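Local coordinates for berberine bridge enzyme-like protein (Arabidopsis thaliana, PDB 5D79) that is a secreted FAD-dependent oxidoreductase of the berberine bridge enzyme-like family that is involved in adaptation to salt stress, at residues Val258-Lys263 / Val267-Lys272. Numbering follows the deposited sequence.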
# COMPACT_ATOMS: atom_id res chain seq x y z
N VAL A 258 -22.25 8.49 -6.55
CA VAL A 258 -23.09 8.59 -7.73
C VAL A 258 -22.79 7.40 -8.64
O VAL A 258 -21.63 7.10 -8.91
CB VAL A 258 -22.89 9.91 -8.48
CG1 VAL A 258 -23.54 9.84 -9.86
CG2 VAL A 258 -23.44 11.07 -7.67
N GLN A 259 -23.83 6.72 -9.08
CA GLN A 259 -23.68 5.55 -9.93
C GLN A 259 -24.15 5.86 -11.35
O GLN A 259 -25.18 6.50 -11.55
CB GLN A 259 -24.47 4.37 -9.34
CG GLN A 259 -24.20 3.06 -10.02
CD GLN A 259 -25.45 2.22 -10.19
OE1 GLN A 259 -26.56 2.75 -10.23
NE2 GLN A 259 -25.28 0.91 -10.29
N LYS A 260 -23.38 5.41 -12.33
CA LYS A 260 -23.75 5.56 -13.73
C LYS A 260 -23.62 4.23 -14.45
O LYS A 260 -22.53 3.68 -14.58
CB LYS A 260 -22.89 6.62 -14.42
CG LYS A 260 -23.09 8.02 -13.87
CD LYS A 260 -24.56 8.42 -13.90
CE LYS A 260 -24.75 9.83 -13.36
NZ LYS A 260 -26.18 10.14 -13.06
N THR A 261 -24.74 3.71 -14.93
CA THR A 261 -24.75 2.40 -15.55
C THR A 261 -24.75 2.51 -17.07
O THR A 261 -24.48 1.54 -17.77
CB THR A 261 -25.98 1.57 -15.08
OG1 THR A 261 -27.18 2.33 -15.26
CG2 THR A 261 -25.86 1.23 -13.60
N SER A 262 -25.07 3.71 -17.58
CA SER A 262 -25.07 3.97 -19.01
C SER A 262 -23.67 4.32 -19.51
O SER A 262 -23.11 5.34 -19.11
CB SER A 262 -26.05 5.11 -19.34
OG SER A 262 -25.93 5.54 -20.69
N LYS A 263 -23.13 3.48 -20.39
CA LYS A 263 -21.76 3.65 -20.87
C LYS A 263 -21.60 5.02 -21.48
O LYS A 263 -20.70 5.76 -21.10
CB LYS A 263 -21.36 2.57 -21.89
CG LYS A 263 -19.88 2.61 -22.26
CD LYS A 263 -19.49 1.55 -23.28
CE LYS A 263 -18.09 1.80 -23.80
NZ LYS A 263 -17.76 0.95 -24.97
N VAL A 267 -19.01 7.61 -19.79
CA VAL A 267 -17.78 7.92 -20.51
C VAL A 267 -17.66 9.43 -20.64
O VAL A 267 -16.57 10.00 -20.49
CB VAL A 267 -17.75 7.23 -21.91
CG1 VAL A 267 -16.63 7.79 -22.78
CG2 VAL A 267 -17.61 5.72 -21.78
N ARG A 268 -18.79 10.08 -20.91
CA ARG A 268 -18.89 11.53 -20.99
C ARG A 268 -18.40 12.22 -19.71
O ARG A 268 -17.64 13.20 -19.75
CB ARG A 268 -20.34 11.90 -21.28
CG ARG A 268 -20.62 13.37 -21.49
CD ARG A 268 -22.12 13.60 -21.66
NE ARG A 268 -22.87 13.07 -20.53
CZ ARG A 268 -23.05 13.72 -19.39
NH1 ARG A 268 -22.55 14.94 -19.23
NH2 ARG A 268 -23.73 13.17 -18.40
N ILE A 269 -18.84 11.67 -18.58
CA ILE A 269 -18.56 12.19 -17.25
C ILE A 269 -17.11 11.90 -16.82
O ILE A 269 -16.46 12.72 -16.18
CB ILE A 269 -19.55 11.57 -16.23
CG1 ILE A 269 -20.95 12.12 -16.47
CG2 ILE A 269 -19.09 11.79 -14.80
CD1 ILE A 269 -22.02 11.35 -15.78
N ILE A 270 -16.61 10.73 -17.20
CA ILE A 270 -15.23 10.37 -16.92
C ILE A 270 -14.25 11.31 -17.66
O ILE A 270 -13.25 11.75 -17.09
CB ILE A 270 -14.96 8.89 -17.29
CG1 ILE A 270 -15.72 7.95 -16.32
CG2 ILE A 270 -13.47 8.60 -17.26
CD1 ILE A 270 -16.02 6.53 -16.85
N LYS A 271 -14.56 11.62 -18.92
CA LYS A 271 -13.78 12.59 -19.69
C LYS A 271 -13.67 13.93 -18.98
O LYS A 271 -12.59 14.52 -18.93
CB LYS A 271 -14.40 12.81 -21.08
CG LYS A 271 -14.15 11.69 -22.06
CD LYS A 271 -14.50 12.13 -23.47
CE LYS A 271 -13.58 13.25 -23.93
NZ LYS A 271 -14.15 13.99 -25.10
N LYS A 272 -14.78 14.41 -18.42
CA LYS A 272 -14.80 15.65 -17.67
C LYS A 272 -14.06 15.53 -16.33
O LYS A 272 -13.36 16.45 -15.92
CB LYS A 272 -16.24 16.10 -17.44
CG LYS A 272 -16.42 17.18 -16.38
CD LYS A 272 -15.76 18.49 -16.78
CE LYS A 272 -15.94 19.57 -15.72
NZ LYS A 272 -17.34 20.07 -15.66
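The flat group that matters between Val258-Lys263 and Val267-Lys272 is the peptide carbonyl of Lys263: off one of its faces sits a methyl, Val267 CG2, 3.2 Å from Lys263 O. The same oxygen takes the amide of Val267, with Val267 N 2.8 Å from Lys263 O, the i to i+4 bond of the first turn of the helix that Ser262 precedes as N-cap residue. A chi1 of 168° turns CG2 of Val267 to the side of the backbone N, and so toward the oxygen that this N binds. CG2 also rests against Lys263 CG at 3.9 Å, the two side chains running alongside each other in the same direction. Beyond CG the lysine stays extended, and its amine makes a weak hydrogen bond to Gln382 O.

The second touch is purely aliphatic. Lys260 crosses Ile269 at about a right angle, and a kink at chi2 (-54°) lays its chain across the isoleucine, with Lys260 CG and CE both 4.0 Å from Ile269 CD1. Farther out, Lys260 NZ and Arg268 NH2 are 6.6 Å apart; each also forms a long, weak ion pair with Glu265, which probably offsets part of both charges.

Thr261 and Ser262 link the end of strand 253-260 to helix 263-276, which turns back over a face of the seven-stranded antiparallel sheet, and the Lys260-Ile269 contact bridges strand and helix. This sheet, away from the FAD pocket, is consistent with the substrate-binding domain of berberine bridge enzymes. Ile269 and Lys260 both reach Phe302 of strand 298-306, and Lys260 is hydrogen-bonded through its backbone to Ala300 of the same strand. On another flank, helix 378-388 supplies Trp385 beside Lys263 and Glu378 beside Val267, so helix 263-276 packs against both the sheet and this second helix.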